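Local coordinates for aerobic respiration control sensor protein ArcB (Escherichia coli, PDB 2A0B) that passes phosphoryl groups through the histidine-containing phosphotransfer domain of a membrane sensor kinase, activating the response regulator ArcA to repress genes under anaerobic conditions, at residues 13-18 with 74-79. Sequence-based numbering, arbitrary orientation. Where two conformers were deposited one is given.
With ZN (zinc ion), chain B.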
# COMPACT_ATOMS: atom_id res chain seq x y z
N ASP A 13 0.17 4.20 -9.67
CA ASP A 13 0.77 3.68 -10.90
C ASP A 13 -0.13 4.07 -12.08
O ASP A 13 -1.11 3.30 -12.38
CB ASP A 13 0.87 2.16 -10.80
CG ASP A 13 1.60 1.53 -11.98
OD1 ASP A 13 1.83 2.12 -13.02
OD2 ASP A 13 1.99 0.37 -11.70
N ILE A 14 0.04 5.23 -12.63
CA ILE A 14 -0.84 5.79 -13.67
C ILE A 14 -0.88 4.95 -14.94
O ILE A 14 -2.03 4.66 -15.34
CB ILE A 14 -0.55 7.26 -13.99
CG1 ILE A 14 -0.58 8.01 -12.65
CG2 ILE A 14 -1.62 7.79 -14.94
CD1 ILE A 14 -1.91 7.99 -11.96
N PRO A 15 0.21 4.47 -15.45
CA PRO A 15 0.17 3.61 -16.67
C PRO A 15 -0.69 2.38 -16.38
O PRO A 15 -1.51 2.02 -17.28
CB PRO A 15 1.61 3.21 -16.91
CG PRO A 15 2.34 4.49 -16.45
CD PRO A 15 1.63 4.78 -15.15
N MET A 16 -0.55 1.70 -15.28
CA MET A 16 -1.32 0.50 -14.97
C MET A 16 -2.78 0.87 -14.84
O MET A 16 -3.73 0.22 -15.36
CB MET A 16 -0.82 -0.24 -13.72
CG MET A 16 -1.73 -1.38 -13.24
SD MET A 16 -3.01 -0.79 -12.13
CE MET A 16 -3.44 -2.25 -11.18
N LEU A 17 -3.12 1.96 -14.11
CA LEU A 17 -4.50 2.35 -13.92
C LEU A 17 -5.16 2.74 -15.25
O LEU A 17 -6.37 2.43 -15.36
CB LEU A 17 -4.57 3.54 -12.90
CG LEU A 17 -4.26 2.99 -11.51
CD1 LEU A 17 -3.92 4.26 -10.64
CD2 LEU A 17 -5.39 2.27 -10.81
N GLU A 18 -4.45 3.40 -16.14
CA GLU A 18 -5.07 3.83 -17.39
C GLU A 18 -5.35 2.54 -18.23
O GLU A 18 -6.46 2.53 -18.81
CB GLU A 18 -4.20 4.80 -18.14
CG GLU A 18 -4.37 6.17 -17.45
CD GLU A 18 -3.75 7.33 -18.19
OE1 GLU A 18 -3.13 7.19 -19.25
OE2 GLU A 18 -3.95 8.47 -17.67
N GLY A 74 -3.06 -0.30 -7.65
CA GLY A 74 -2.28 0.81 -8.20
C GLY A 74 -1.71 1.81 -7.12
O GLY A 74 -1.37 2.87 -7.70
N LEU A 75 -1.67 1.28 -5.96
CA LEU A 75 -1.06 2.27 -4.91
C LEU A 75 0.47 2.01 -4.94
O LEU A 75 0.85 1.27 -4.02
CB LEU A 75 -1.76 2.02 -3.60
CG LEU A 75 -3.29 2.42 -3.56
CD1 LEU A 75 -4.02 1.85 -2.39
CD2 LEU A 75 -3.37 3.94 -3.63
N ARG A 76 1.13 2.62 -5.87
CA ARG A 76 2.56 2.36 -6.13
C ARG A 76 3.45 2.74 -4.91
O ARG A 76 4.29 1.96 -4.56
CB ARG A 76 2.94 3.19 -7.33
CG ARG A 76 4.35 3.12 -7.87
CD ARG A 76 4.75 4.49 -8.40
NE ARG A 76 4.42 4.92 -9.72
CZ ARG A 76 4.75 4.51 -10.95
NH1 ARG A 76 5.51 3.44 -11.20
NH2 ARG A 76 4.29 5.14 -12.03
N HIS A 77 3.09 3.87 -4.26
CA HIS A 77 4.02 4.20 -3.11
C HIS A 77 3.80 3.33 -1.94
O HIS A 77 4.77 2.91 -1.20
CB HIS A 77 3.71 5.68 -2.78
CG HIS A 77 4.45 6.13 -1.51
ND1 HIS A 77 5.83 6.11 -1.51
CD2 HIS A 77 3.98 6.48 -0.33
CE1 HIS A 77 6.21 6.53 -0.29
NE2 HIS A 77 5.13 6.71 0.40
N LEU A 78 2.60 2.85 -1.60
CA LEU A 78 2.32 1.93 -0.56
C LEU A 78 2.96 0.56 -0.91
O LEU A 78 3.44 -0.14 -0.05
CB LEU A 78 0.85 1.70 -0.18
CG LEU A 78 0.09 2.97 0.28
CD1 LEU A 78 -1.32 2.65 0.71
CD2 LEU A 78 0.82 3.52 1.54
N GLN A 79 2.91 0.26 -2.22
CA GLN A 79 3.57 -1.01 -2.62
C GLN A 79 5.10 -0.99 -2.38
O GLN A 79 5.61 -1.97 -1.84
CB GLN A 79 3.30 -1.20 -4.13
CG GLN A 79 3.77 -2.58 -4.61
CD GLN A 79 3.68 -2.67 -6.12
OE1 GLN A 79 3.56 -3.80 -6.63
NE2 GLN A 79 3.71 -1.61 -6.87
ZN ZN B . 4.97 7.61 2.27
O HOH W 1 2.55 7.05 -12.24
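Asp13 and Gly74 meet through their backbones: Asp13 N donates to Gly74 O at 2.8 Å, moderately bent (N-H...O 157°), and this is the one direct hydrogen bond joining the two segments. Gly74, with positive phi (83°), is the C' residue of the Schellman motif that ends helix 56-72. Because it has no side chain, Leu17 and Met16 of helix 14-23 can come close to its buried backbone. Leu17 CD1 lies 4.1 Å from Gly74 O, and in the conformer described Met16 brings its terminal methyl CE to 4.1 Å from Gly74 N.

Packing is looser on the solvent side, where the Arg76 side chain crosses that of Asp13 at about a right angle. With CG anti to the backbone N (chi1 -178°) and further bends at chi2 and chi3, its chain carries the guanidinium over Asp13, whose CA sits 3.7 Å above one face, offset toward the rim. The carboxylate gives Arg76 no salt bridge: Asp13 OD1 stays 4.0 Å from Arg76 NH2 and well out of the guanidinium plane, so that at most a long-range attraction between the charges is likely. OD1 instead caps its own helix, accepting a weak bond from Met16 N. A water in the guanidinium plane links the segments, accepting from Arg76 NH2 at 2.6 Å and from Ile14 N, while Arg76 NE bonds to Leu12 O.

The contact thus fastens helix 14-23, the second of the modelled chain, to the turn between helices 56-72 and 76-85 of the HPt four-helix bundle. Beyond Arg76, His77 binds zinc together with Glu103 and Glu107 of helix 93-122; Leu17 packs against Leu115 and Trp118 of that same helix, and Leu75 lies against Ala70 of helix 56-72 and Phe36 of helix 26-52.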